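Local coordinates for protein ATP phosphoribosyltransferase (PDB 2VD3) that probably catalyses the condensation of ATP with 5-phosphoribose 1-diphosphate, the first step of histidine biosynthesis, and is held here in its histidine-inhibited form, at residues A[53-58]-A[73-78]; A[86-91]-A[183-188]; A[96-101]-A[157-162]; A[110-115]-A[135-140]. One frame throughout, in Å; residues are numbered along the deposited sequence.

Overall arrangement
All four contacts lie in the part of the chain with the fold of the periplasmic-binding-protein clan. Contact 1 comes first. It closes a short loop around strand 68-72 and sets the entry to helix 57-63 against helix 73-79. Contact 2 then opens at strand 84-88 and closes only at strand 173-188, about ninety residues on. Contacts 3 and 4 both fall within that span, and contact 4 in turn within the loop of contact 3. Contact 1 touches contact 2 through Tyr73 and Ser183, and Ile76 and Ile187. Contacts 3 and 4 meet through Ile112, which packs on Leu98 and Leu157. Strand 173-188 pairs with strand 84-88 in contact 2 and with strand 94-101 of contact 3.

Contact 1 (A[53-58]-A[73-78])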
loop_
_atom_site.group_PDB
_atom_site.type_symbol
_atom_site.label_atom_id
_atom_site.label_comp_id
_atom_site.label_asym_id
_atom_site.label_seq_id
_atom_site.Cartn_x
_atom_site.Cartn_y
_atom_site.Cartn_z
ATOM N N ARG A 53 13.127 -14.705 -1.194
ATOM C CA ARG A 53 11.808 -15.266 -0.915
ATOM C C ARG A 53 11.926 -16.662 -0.311
ATOM O O ARG A 53 12.783 -17.462 -0.712
ATOM C CB ARG A 53 10.931 -15.270 -2.169
ATOM C CG ARG A 53 10.174 -13.947 -2.358
ATOM C CD ARG A 53 9.353 -13.938 -3.622
ATOM N NE ARG A 53 8.761 -12.622 -3.875
ATOM C CZ ARG A 53 8.094 -12.294 -4.982
ATOM N NH1 ARG A 53 7.597 -11.070 -5.117
ATOM N NH2 ARG A 53 7.922 -13.181 -5.958
ATOM N N ALA A 54 11.062 -16.935 0.663
ATOM C CA ALA A 54 11.150 -18.136 1.494
ATOM C C ALA A 54 11.148 -19.464 0.733
ATOM O O ALA A 54 11.796 -20.414 1.160
ATOM C CB ALA A 54 10.044 -18.127 2.560
ATOM N N ALA A 55 10.421 -19.537 -0.377
ATOM C CA ALA A 55 10.333 -20.778 -1.137
ATOM C C ALA A 55 11.590 -21.035 -1.970
ATOM O O ALA A 55 11.813 -22.158 -2.427
ATOM C CB ALA A 55 9.084 -20.796 -2.012
ATOM N N ASP A 56 12.403 -19.999 -2.155
ATOM C CA ASP A 56 13.627 -20.089 -2.948
ATOM C C ASP A 56 14.847 -20.403 -2.087
ATOM O O ASP A 56 15.886 -20.823 -2.591
ATOM C CB ASP A 56 13.869 -18.768 -3.691
ATOM C CG ASP A 56 12.901 -18.542 -4.825
ATOM O OD1 ASP A 56 12.596 -17.369 -5.096
ATOM O OD2 ASP A 56 12.459 -19.515 -5.470
ATOM N N ILE A 57 14.727 -20.193 -0.781
ATOM C CA ILE A 57 15.848 -20.422 0.130
ATOM C C ILE A 57 16.398 -21.873 0.149
ATOM O O ILE A 57 17.610 -22.067 0.172
ATOM C CB ILE A 57 15.539 -19.891 1.546
ATOM C CG1 ILE A 57 15.325 -18.367 1.485
ATOM C CG2 ILE A 57 16.653 -20.266 2.507
ATOM C CD1 ILE A 57 15.101 -17.664 2.824
ATOM N N PRO A 58 15.525 -22.896 0.153
ATOM C CA PRO A 58 16.106 -24.237 0.061
ATOM C C PRO A 58 17.089 -24.401 -1.119
ATOM O O PRO A 58 18.216 -24.847 -0.914
ATOM C CB PRO A 58 14.875 -25.130 -0.100
ATOM C CG PRO A 58 13.824 -24.404 0.618
ATOM C CD PRO A 58 14.058 -22.955 0.292
ATOM N N TYR A 73 10.297 -25.660 7.126
ATOM C CA TYR A 73 10.528 -27.074 6.833
ATOM C C TYR A 73 9.653 -27.562 5.682
ATOM O O TYR A 73 10.102 -28.347 4.852
ATOM C CB TYR A 73 10.287 -27.914 8.091
ATOM C CG TYR A 73 10.565 -29.393 7.932
ATOM C CD1 TYR A 73 11.852 -29.861 7.658
ATOM C CD2 TYR A 73 9.545 -30.327 8.073
ATOM C CE1 TYR A 73 12.105 -31.222 7.524
ATOM C CE2 TYR A 73 9.788 -31.692 7.933
ATOM C CZ TYR A 73 11.069 -32.130 7.663
ATOM O OH TYR A 73 11.307 -33.478 7.516
ATOM N N ASP A 74 8.405 -27.094 5.632
ATOM C CA ASP A 74 7.508 -27.441 4.533
ATOM C C ASP A 74 8.114 -27.107 3.170
ATOM O O ASP A 74 8.041 -27.905 2.235
ATOM C CB ASP A 74 6.139 -26.774 4.700
ATOM C CG ASP A 74 6.225 -25.269 4.983
ATOM O OD1 ASP A 74 5.177 -24.689 5.293
ATOM O OD2 ASP A 74 7.311 -24.659 4.909
ATOM N N LEU A 75 8.723 -25.933 3.074
ATOM C CA LEU A 75 9.313 -25.464 1.823
ATOM C C LEU A 75 10.545 -26.298 1.473
ATOM O O LEU A 75 10.693 -26.729 0.336
ATOM C CB LEU A 75 9.609 -23.948 1.879
ATOM C CG LEU A 75 8.389 -23.045 2.196
ATOM C CD1 LEU A 75 8.769 -21.585 2.406
ATOM C CD2 LEU A 75 7.296 -23.152 1.134
ATOM N N ILE A 76 11.387 -26.563 2.471
ATOM C CA ILE A 76 12.546 -27.447 2.318
ATOM C C ILE A 76 12.109 -28.824 1.819
ATOM O O ILE A 76 12.694 -29.363 0.883
ATOM C CB ILE A 76 13.348 -27.603 3.649
ATOM C CG1 ILE A 76 13.786 -26.233 4.190
ATOM C CG2 ILE A 76 14.543 -28.519 3.449
ATOM C CD1 ILE A 76 14.416 -26.266 5.564
ATOM N N VAL A 77 11.069 -29.384 2.423
ATOM C CA VAL A 77 10.599 -30.698 2.009
ATOM C C VAL A 77 9.966 -30.673 0.620
ATOM O O VAL A 77 10.249 -31.557 -0.192
ATOM C CB VAL A 77 9.655 -31.339 3.047
ATOM C CG1 VAL A 77 8.898 -32.513 2.437
ATOM C CG2 VAL A 77 10.461 -31.811 4.250
ATOM N N GLU A 78 9.139 -29.656 0.348
ATOM C CA GLU A 78 8.445 -29.545 -0.939
ATOM C C GLU A 78 9.415 -29.506 -2.121
ATOM O O GLU A 78 9.228 -30.211 -3.115
ATOM C CB GLU A 78 7.521 -28.321 -0.963
ATOM C CG GLU A 78 6.720 -28.152 -2.261
ATOM C CD GLU A 78 5.628 -29.208 -2.453
ATOM O OE1 GLU A 78 5.248 -29.886 -1.469
ATOM O OE2 GLU A 78 5.143 -29.352 -3.595
#
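Leu75, in the first turn of helix 73-79, packs on Ala54, Ala55 and Pro58 at the entry to helix 57-63, beside a beta-alpha-beta crossover of the PBP-like fold. In this crossover, helix 57-63 links the parallel strands 47-52 and 68-72. Helix 73-79 follows at once.

Leu75 has CG opposite its carbonyl carbon (chi1 -57°). This sends CD1 against the backbone of the other segment. Leu75 CD1 lies 3.5 Å from Ala54 O and 3.7 Å from Ala54 CB. The second branch is looser, with Leu75 CD2 4.3 Å from Ala55 CB. One turn along, the ring of Pro58 rests on the backbone of the second helix. Its CG is 3.7 Å from Ile76 CA, and Pro58 CG also comes within 4.0 Å of Ile76 CG1. At the start of that helix, Asp74 OD2 accepts a weak bond from Leu75 N.

The polar groups around this patch are served by other residues. Ala54 O, which Leu75 covers in part, is hydrogen-bonded to Thr71 OG1. Arg79 holds both Ala55 O and the Asp56 carboxylate, and Asp56 also accepts from Thr143 N of the second subunit.

No hydrogen bond or charge pair joins the two segments. The contact therefore depends on the fit of apolar side chains, and polar ties are made from its margins.

Contact 2 (A[86-91]-A[183-188]); sequences LEDLKY and SVKLIA
A classic beta bulge sets Leu86 and Glu87 together opposite Leu186, in the antiparallel pairing of strands 84-88 and 184-188 within the mixed sheet of the PBP-like fold. Leu86 N gives a 2.7 Å bond to Leu186 O. The bond from Glu87 N to the same oxygen is weak. Leu186 N returns a bond to Glu87 O.

The packed part lies under helix 197-212, on the face of Leu86, Glu87, Leu89 and Leu186. Leu89 CD1 meets Val184 CG1, and Leu86 CD1 lies 3.7 Å from Ala188 CB. Glu87 bridges to Arg204 and Arg208 here. Tyr91, against helix 16-25, makes a CH-pi contact: Val184 CG2 is 3.9 Å from the Tyr91 ring centroid and 17° off the normal. The Tyr91 hydroxyl bonds Ile15 O.

Asp88 and Lys185 share the opposite face. Asp88 has CG opposite its backbone N (chi1 177°), which points the carboxylate at the other strand. Asp88 OD2 forms a salt bridge with Lys185 NZ, 2.9 Å away, through its anti lone pair. Ser183 OG donates to Asp88 OD2 from the syn side, 2.7 Å away and 27° out of the carboxylate plane. OD1 accepts from Lys90 N, an Asx turn, and pairs with Arg93. With an alanine here, the Lys185 ammonium and Ser183 hydroxyl would probably lose their shared acceptor, and the Asx turn its side-chain bond.

The loose, solvent side is exposed Lys90, bridged to Glu214. Past it, Val184 N bonds Tyr91 O at 3.2 Å, with the donor nearly in line with the C=O.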
loop_
_atom_site.group_PDB
_atom_site.type_symbol
_atom_site.label_atom_id
_atom_site.label_comp_id
_atom_site.label_asym_id
_atom_site.label_seq_id
_atom_site.Cartn_x
_atom_site.Cartn_y
_atom_site.Cartn_z
ATOM N N LEU A 86 20.546 -27.543 10.406
ATOM C CA LEU A 86 21.415 -27.285 11.561
ATOM C C LEU A 86 20.689 -27.163 12.902
ATOM O O LEU A 86 21.153 -27.709 13.906
ATOM C CB LEU A 86 22.275 -26.037 11.323
ATOM C CG LEU A 86 23.354 -26.126 10.222
ATOM C CD1 LEU A 86 24.253 -24.903 10.270
ATOM C CD2 LEU A 86 24.180 -27.423 10.337
ATOM N N GLU A 87 19.569 -26.438 12.917
ATOM C CA GLU A 87 18.806 -26.168 14.139
ATOM C C GLU A 87 17.341 -25.993 13.824
ATOM O O GLU A 87 16.987 -25.469 12.766
ATOM C CB GLU A 87 19.267 -24.868 14.815
ATOM C CG GLU A 87 20.712 -24.808 15.263
ATOM C CD GLU A 87 21.045 -25.835 16.322
ATOM O OE1 GLU A 87 22.181 -26.332 16.310
ATOM O OE2 GLU A 87 20.186 -26.140 17.170
ATOM N N ASP A 88 16.484 -26.420 14.741
ATOM C CA ASP A 88 15.097 -26.003 14.694
ATOM C C ASP A 88 15.017 -24.675 15.430
ATOM O O ASP A 88 15.618 -24.516 16.493
ATOM C CB ASP A 88 14.173 -27.037 15.320
ATOM C CG ASP A 88 12.729 -26.577 15.339
ATOM O OD1 ASP A 88 12.406 -25.707 16.170
ATOM O OD2 ASP A 88 11.919 -27.068 14.524
ATOM N N LEU A 89 14.281 -23.720 14.861
ATOM C CA LEU A 89 14.268 -22.352 15.394
ATOM C C LEU A 89 13.072 -22.000 16.279
ATOM O O LEU A 89 12.967 -20.874 16.768
ATOM C CB LEU A 89 14.455 -21.335 14.266
ATOM C CG LEU A 89 15.769 -21.514 13.506
ATOM C CD1 LEU A 89 15.829 -20.606 12.293
ATOM C CD2 LEU A 89 16.977 -21.312 14.413
ATOM N N LYS A 90 12.183 -22.974 16.476
ATOM C CA LYS A 90 11.109 -22.919 17.471
ATOM C C LYS A 90 10.059 -21.836 17.262
ATOM O O LYS A 90 9.338 -21.479 18.186
ATOM C CB LYS A 90 11.674 -22.873 18.901
ATOM C CG LYS A 90 11.997 -24.253 19.457
ATOM C CD LYS A 90 12.916 -24.199 20.672
ATOM C CE LYS A 90 12.181 -23.793 21.943
ATOM N NZ LYS A 90 13.128 -23.261 22.977
ATOM N N TYR A 91 9.959 -21.333 16.039
ATOM C CA TYR A 91 8.891 -20.406 15.683
ATOM C C TYR A 91 8.316 -20.789 14.323
ATOM O O TYR A 91 8.861 -21.653 13.623
ATOM C CB TYR A 91 9.397 -18.951 15.707
ATOM C CG TYR A 91 10.215 -18.517 14.499
ATOM C CD1 TYR A 91 11.577 -18.812 14.401
ATOM C CD2 TYR A 91 9.620 -17.808 13.456
ATOM C CE1 TYR A 91 12.329 -18.401 13.291
ATOM C CE2 TYR A 91 10.349 -17.400 12.347
ATOM C CZ TYR A 91 11.702 -17.693 12.266
ATOM O OH TYR A 91 12.405 -17.274 11.161
ATOM N N SER A 183 8.146 -26.406 10.931
ATOM C CA SER A 183 8.738 -25.453 11.822
ATOM C C SER A 183 9.849 -24.783 11.036
ATOM O O SER A 183 10.293 -25.317 10.009
ATOM C CB SER A 183 9.276 -26.169 13.055
ATOM O OG SER A 183 9.943 -25.275 13.921
ATOM N N VAL A 184 10.276 -23.613 11.503
ATOM C CA VAL A 184 11.362 -22.886 10.859
ATOM C C VAL A 184 12.728 -23.480 11.225
ATOM O O VAL A 184 13.017 -23.779 12.388
ATOM C CB VAL A 184 11.312 -21.365 11.173
ATOM C CG1 VAL A 184 12.515 -20.671 10.569
ATOM C CG2 VAL A 184 10.039 -20.757 10.620
ATOM N N LYS A 185 13.575 -23.634 10.218
ATOM C CA LYS A 185 14.855 -24.292 10.408
ATOM C C LYS A 185 15.990 -23.376 10.009
ATOM O O LYS A 185 15.802 -22.488 9.192
ATOM C CB LYS A 185 14.901 -25.573 9.576
ATOM C CG LYS A 185 13.734 -26.497 9.808
ATOM C CD LYS A 185 13.843 -27.199 11.150
ATOM C CE LYS A 185 12.676 -28.153 11.374
ATOM N NZ LYS A 185 12.872 -28.997 12.591
ATOM N N LEU A 186 17.158 -23.577 10.617
ATOM C CA LEU A 186 18.416 -23.032 10.097
ATOM C C LEU A 186 19.065 -24.135 9.282
ATOM O O LEU A 186 19.271 -25.249 9.784
ATOM C CB LEU A 186 19.360 -22.601 11.228
ATOM C CG LEU A 186 20.768 -22.139 10.798
ATOM C CD1 LEU A 186 20.745 -20.745 10.181
ATOM C CD2 LEU A 186 21.779 -22.200 11.950
ATOM N N ILE A 187 19.382 -23.832 8.023
ATOM C CA ILE A 187 19.974 -24.838 7.128
ATOM C C ILE A 187 21.328 -24.414 6.601
ATOM O O ILE A 187 21.720 -23.253 6.738
ATOM C CB ILE A 187 19.053 -25.216 5.930
ATOM C CG1 ILE A 187 18.665 -23.980 5.112
ATOM C CG2 ILE A 187 17.837 -25.998 6.410
ATOM C CD1 ILE A 187 17.976 -24.306 3.795
ATOM N N ALA A 188 22.040 -25.362 5.991
ATOM C CA ALA A 188 23.379 -25.103 5.528
ATOM C C ALA A 188 23.731 -25.889 4.275
ATOM O O ALA A 188 23.301 -27.045 4.102
ATOM C CB ALA A 188 24.395 -25.404 6.640
#

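Contact 3 (A[96-101]-A[157-162]); sequences LVLAAP and LITDLS. With MG (magnesium ion), chain J.
Leu157 has CG opposite its carbonyl carbon (chi1 -53°), which swings CD2 across to Ala100 CB, a tight 3.3 Å. Leu98 extends the other way round, with CG opposite the backbone N (chi1 -171°). Its CD1 then reaches over the neighbouring strand to Ile158 O, 3.5 Å off, and crosses the side chain of Thr159 at a slant.

The backbones form an antiparallel pair with a marked twist, 144° between their directions. Val97 and Asp160 are a hydrogen-bonded pair: Val97 N donates to Asp160 O at 2.8 Å, and Asp160 N answers to Val97 O. Ala99 and Ile158 repeat the pattern, with Ala99 N 2.9 Å from Ile158 O in a nearly straight bond. The side chains of this pair also touch, Ala99 CB to Ile158 CG1 at 4.0 Å. Leu96 and Leu161 meet on the other face, through Leu96 CB and Leu161 CD1.

Asp160 carries a bound magnesium ion. Asp160 OD2 lies 2.2 Å from the metal and is shared with a weak, bent bond from Leu161 N.

Strand 94-101 is inner in the sheet, with 157-162 along one edge and 173-188 along the other. Strand 157-162 has 117-120 as its second neighbour, and Thr159 OG1 is hydrogen-bonded to Thr120 OG1. Helix 166-170 packs through Leu168 on Val97, Ala99 and Asp160. Helix 123-132 covers the opposite face, over Leu96, Leu98 and Thr159.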
loop_
_atom_site.group_PDB
_atom_site.type_symbol
_atom_site.label_atom_id
_atom_site.label_comp_id
_atom_site.label_asym_id
_atom_site.label_seq_id
_atom_site.Cartn_x
_atom_site.Cartn_y
_atom_site.Cartn_z
ATOM N N LEU A 96 0.550 -28.841 7.947
ATOM C CA LEU A 96 -0.108 -29.067 6.666
ATOM C C LEU A 96 -1.084 -30.211 6.859
ATOM O O LEU A 96 -0.675 -31.362 6.973
ATOM C CB LEU A 96 0.890 -29.396 5.553
ATOM C CG LEU A 96 0.220 -29.534 4.182
ATOM C CD1 LEU A 96 -0.253 -28.169 3.665
ATOM C CD2 LEU A 96 1.131 -30.211 3.190
ATOM N N VAL A 97 -2.370 -29.883 6.921
ATOM C CA VAL A 97 -3.416 -30.881 7.164
ATOM C C VAL A 97 -4.184 -31.228 5.895
ATOM O O VAL A 97 -4.206 -30.445 4.941
ATOM C CB VAL A 97 -4.424 -30.448 8.283
ATOM C CG1 VAL A 97 -3.720 -30.304 9.620
ATOM C CG2 VAL A 97 -5.190 -29.174 7.902
ATOM N N LEU A 98 -4.796 -32.411 5.888
ATOM C CA LEU A 98 -5.747 -32.783 4.851
ATOM C C LEU A 98 -7.135 -32.550 5.418
ATOM O O LEU A 98 -7.459 -33.054 6.490
ATOM C CB LEU A 98 -5.576 -34.248 4.447
ATOM C CG LEU A 98 -6.337 -34.764 3.220
ATOM C CD1 LEU A 98 -5.854 -34.114 1.928
ATOM C CD2 LEU A 98 -6.201 -36.270 3.128
ATOM N N ALA A 99 -7.945 -31.775 4.701
ATOM C CA ALA A 99 -9.263 -31.371 5.192
ATOM C C ALA A 99 -10.367 -31.641 4.177
ATOM O O ALA A 99 -10.128 -31.627 2.967
ATOM C CB ALA A 99 -9.252 -29.903 5.598
ATOM N N ALA A 100 -11.572 -31.887 4.689
ATOM C CA ALA A 100 -12.748 -32.161 3.863
ATOM C C ALA A 100 -13.927 -31.269 4.273
ATOM O O ALA A 100 -14.020 -30.886 5.440
ATOM C CB ALA A 100 -13.132 -33.626 3.980
ATOM N N PRO A 101 -14.800 -30.895 3.309
ATOM C CA PRO A 101 -16.113 -30.309 3.624
ATOM C C PRO A 101 -16.771 -31.048 4.782
ATOM O O PRO A 101 -16.978 -32.254 4.689
ATOM C CB PRO A 101 -16.902 -30.536 2.335
ATOM C CG PRO A 101 -15.865 -30.433 1.263
ATOM C CD PRO A 101 -14.569 -30.946 1.853
ATOM N N LEU A 157 -11.298 -32.460 -1.711
ATOM C CA LEU A 157 -10.479 -32.229 -0.520
ATOM C C LEU A 157 -9.415 -31.161 -0.744
ATOM O O LEU A 157 -9.064 -30.826 -1.878
ATOM C CB LEU A 157 -9.794 -33.519 -0.076
ATOM C CG LEU A 157 -10.638 -34.771 0.145
ATOM C CD1 LEU A 157 -9.765 -36.002 0.052
ATOM C CD2 LEU A 157 -11.332 -34.699 1.484
ATOM N N ILE A 158 -8.898 -30.632 0.355
ATOM C CA ILE A 158 -7.854 -29.626 0.291
ATOM C C ILE A 158 -6.754 -29.969 1.275
ATOM O O ILE A 158 -6.938 -30.801 2.157
ATOM C CB ILE A 158 -8.397 -28.186 0.576
ATOM C CG1 ILE A 158 -8.775 -28.012 2.051
ATOM C CG2 ILE A 158 -9.592 -27.863 -0.326
ATOM C CD1 ILE A 158 -8.735 -26.572 2.542
ATOM N N THR A 159 -5.602 -29.344 1.099
ATOM C CA THR A 159 -4.594 -29.316 2.138
ATOM C C THR A 159 -4.574 -27.886 2.626
ATOM O O THR A 159 -5.013 -26.979 1.916
ATOM C CB THR A 159 -3.189 -29.716 1.635
ATOM O OG1 THR A 159 -2.674 -28.697 0.773
ATOM C CG2 THR A 159 -3.220 -31.063 0.909
ATOM N N ASP A 160 -4.079 -27.679 3.837
ATOM C CA ASP A 160 -3.981 -26.332 4.366
ATOM C C ASP A 160 -2.965 -26.235 5.484
ATOM O O ASP A 160 -2.710 -27.209 6.200
ATOM C CB ASP A 160 -5.347 -25.842 4.853
ATOM C CG ASP A 160 -5.436 -24.338 4.891
ATOM O OD1 ASP A 160 -6.402 -23.815 5.470
ATOM O OD2 ASP A 160 -4.533 -23.675 4.339
ATOM N N LEU A 161 -2.407 -25.043 5.635
ATOM C CA LEU A 161 -1.369 -24.783 6.611
ATOM C C LEU A 161 -1.934 -23.915 7.744
ATOM O O LEU A 161 -2.327 -22.785 7.500
ATOM C CB LEU A 161 -0.209 -24.071 5.905
ATOM C CG LEU A 161 1.228 -24.166 6.420
ATOM C CD1 LEU A 161 1.725 -25.600 6.391
ATOM C CD2 LEU A 161 2.123 -23.245 5.586
ATOM N N SER A 162 -1.980 -24.436 8.973
ATOM C CA SER A 162 -2.584 -23.694 10.098
ATOM C C SER A 162 -1.998 -24.034 11.464
ATOM O O SER A 162 -1.548 -25.164 11.688
ATOM C CB SER A 162 -4.089 -23.959 10.146
ATOM O OG SER A 162 -4.327 -25.344 10.349
HETATM MG MG MG J . -3.433 -21.773 4.158
#

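Contact 4 (A[110-115]-A[135-140]); sequences EDIPRG and IDAEVV
Ile112 meets Ile135 and Ala137 in the apolar part of this surface contact. The two isoleucines cross at about a right angle, with Ile112 CG2 3.7 Å from Ile135 CG2. Their ends also approach, CD1 to CD1 at 4.1 Å. Ile112 CG2 reaches Ala137 CB at a similar distance. Leu130 of helix 123-132 backs both Ile135 and Ala137.

Pro113 carries the chain on. At Arg114 the side chain bends at chi2 (74°) and brings NH1 to 3.6 Å from Asp136 CB. The guanidinium and carboxylate planes are 68° apart. Arg114 NH1 lies 4.4 Å from Asp136 OD2, but the oxygen sits well out of the guanidinium plane. The attraction is probably one of charge alone, with no N-H directed at it. An imidazole molecule, probably from the crystallisation liquor, lies beside Asp136.

Gly115 closes the segment, its O 4.2 Å from Glu138 CG. Just beyond it, Ala116 and then Ile118 hydrogen-bond to the backbone of Glu138, where parallel pairing takes over. The contact thus lies where the two parallel strands of a beta-alpha-beta crossover begin: strand 117-120, helix 123-132, strand 138-141.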
loop_
_atom_site.group_PDB
_atom_site.type_symbol
_atom_site.label_atom_id
_atom_site.label_comp_id
_atom_site.label_asym_id
_atom_site.label_seq_id
_atom_site.Cartn_x
_atom_site.Cartn_y
_atom_site.Cartn_z
ATOM N N GLU A 110 -8.770 -43.253 4.996
ATOM C CA GLU A 110 -9.197 -44.580 4.535
ATOM C C GLU A 110 -10.392 -44.501 3.584
ATOM O O GLU A 110 -10.629 -45.424 2.799
ATOM C CB GLU A 110 -9.552 -45.500 5.717
ATOM C CG GLU A 110 -8.722 -45.295 6.983
ATOM C CD GLU A 110 -9.357 -44.292 7.943
ATOM O OE1 GLU A 110 -8.678 -43.309 8.323
ATOM O OE2 GLU A 110 -10.541 -44.488 8.307
ATOM N N ASP A 111 -11.125 -43.390 3.659
ATOM C CA ASP A 111 -12.403 -43.223 2.963
ATOM C C ASP A 111 -12.266 -42.606 1.572
ATOM O O ASP A 111 -13.246 -42.509 0.828
ATOM C CB ASP A 111 -13.344 -42.360 3.815
ATOM C CG ASP A 111 -13.510 -42.889 5.233
ATOM O OD1 ASP A 111 -12.909 -43.933 5.563
ATOM O OD2 ASP A 111 -14.244 -42.256 6.022
ATOM N N ILE A 112 -11.054 -42.180 1.229
ATOM C CA ILE A 112 -10.819 -41.479 -0.028
ATOM C C ILE A 112 -10.942 -42.444 -1.210
ATOM O O ILE A 112 -10.224 -43.445 -1.275
ATOM C CB ILE A 112 -9.454 -40.741 -0.036
ATOM C CG1 ILE A 112 -9.403 -39.691 1.080
ATOM C CG2 ILE A 112 -9.200 -40.078 -1.386
ATOM C CD1 ILE A 112 -8.001 -39.276 1.487
ATOM N N PRO A 113 -11.862 -42.143 -2.144
ATOM C CA PRO A 113 -12.102 -43.004 -3.298
ATOM C C PRO A 113 -11.123 -42.741 -4.450
ATOM O O PRO A 113 -10.489 -41.680 -4.500
ATOM C CB PRO A 113 -13.537 -42.648 -3.716
ATOM C CG PRO A 113 -13.943 -41.434 -2.877
ATOM C CD PRO A 113 -12.726 -40.950 -2.166
ATOM N N ARG A 114 -11.015 -43.715 -5.355
ATOM C CA ARG A 114 -10.141 -43.652 -6.529
ATOM C C ARG A 114 -10.063 -42.274 -7.197
ATOM O O ARG A 114 -8.969 -41.763 -7.459
ATOM C CB ARG A 114 -10.579 -44.696 -7.569
ATOM C CG ARG A 114 -9.684 -45.921 -7.679
ATOM C CD ARG A 114 -9.862 -46.872 -6.511
ATOM N NE ARG A 114 -9.150 -48.131 -6.725
ATOM C CZ ARG A 114 -7.889 -48.364 -6.361
ATOM N NH1 ARG A 114 -7.171 -47.421 -5.755
ATOM N NH2 ARG A 114 -7.343 -49.551 -6.603
ATOM N N GLY A 115 -11.215 -41.676 -7.475
ATOM C CA GLY A 115 -11.247 -40.466 -8.291
ATOM C C GLY A 115 -11.128 -39.139 -7.565
ATOM O O GLY A 115 -11.247 -38.086 -8.195
ATOM N N ILE A 135 -2.967 -44.293 -1.514
ATOM C CA ILE A 135 -4.241 -43.763 -1.993
ATOM C C ILE A 135 -4.111 -43.267 -3.427
ATOM O O ILE A 135 -3.143 -42.585 -3.775
ATOM C CB ILE A 135 -4.781 -42.620 -1.103
ATOM C CG1 ILE A 135 -4.596 -42.938 0.384
ATOM C CG2 ILE A 135 -6.246 -42.363 -1.408
ATOM C CD1 ILE A 135 -4.750 -41.721 1.300
ATOM N N ASP A 136 -5.083 -43.635 -4.256
ATOM C CA ASP A 136 -5.185 -43.115 -5.610
ATOM C C ASP A 136 -6.139 -41.932 -5.562
ATOM O O ASP A 136 -7.345 -42.101 -5.399
ATOM C CB ASP A 136 -5.685 -44.193 -6.578
ATOM C CG ASP A 136 -5.768 -43.708 -8.027
ATOM O OD1 ASP A 136 -5.675 -42.488 -8.289
ATOM O OD2 ASP A 136 -5.950 -44.564 -8.922
ATOM N N ALA A 137 -5.575 -40.735 -5.667
ATOM C CA ALA A 137 -6.353 -39.509 -5.726
ATOM C C ALA A 137 -5.611 -38.513 -6.602
ATOM O O ALA A 137 -4.382 -38.579 -6.723
ATOM C CB ALA A 137 -6.587 -38.946 -4.327
ATOM N N GLU A 138 -6.358 -37.607 -7.228
ATOM C CA GLU A 138 -5.763 -36.591 -8.085
ATOM C C GLU A 138 -5.398 -35.359 -7.269
ATOM O O GLU A 138 -6.100 -34.991 -6.318
ATOM C CB GLU A 138 -6.696 -36.208 -9.241
ATOM C CG GLU A 138 -7.426 -37.379 -9.912
ATOM C CD GLU A 138 -6.499 -38.511 -10.339
ATOM O OE1 GLU A 138 -5.487 -38.240 -11.026
ATOM O OE2 GLU A 138 -6.798 -39.676 -9.990
ATOM N N VAL A 139 -4.299 -34.726 -7.661
ATOM C CA VAL A 139 -3.766 -33.573 -6.956
ATOM C C VAL A 139 -3.779 -32.368 -7.881
ATOM O O VAL A 139 -3.146 -32.383 -8.939
ATOM C CB VAL A 139 -2.329 -33.856 -6.446
ATOM C CG1 VAL A 139 -1.662 -32.596 -5.953
ATOM C CG2 VAL A 139 -2.357 -34.916 -5.350
ATOM N N VAL A 140 -4.507 -31.333 -7.479
ATOM C CA VAL A 140 -4.582 -30.099 -8.254
ATOM C C VAL A 140 -3.856 -28.980 -7.507
ATOM O O VAL A 140 -4.196 -28.647 -6.365
ATOM C CB VAL A 140 -6.054 -29.693 -8.591
ATOM C CG1 VAL A 140 -6.092 -28.375 -9.363
ATOM C CG2 VAL A 140 -6.737 -30.781 -9.405
#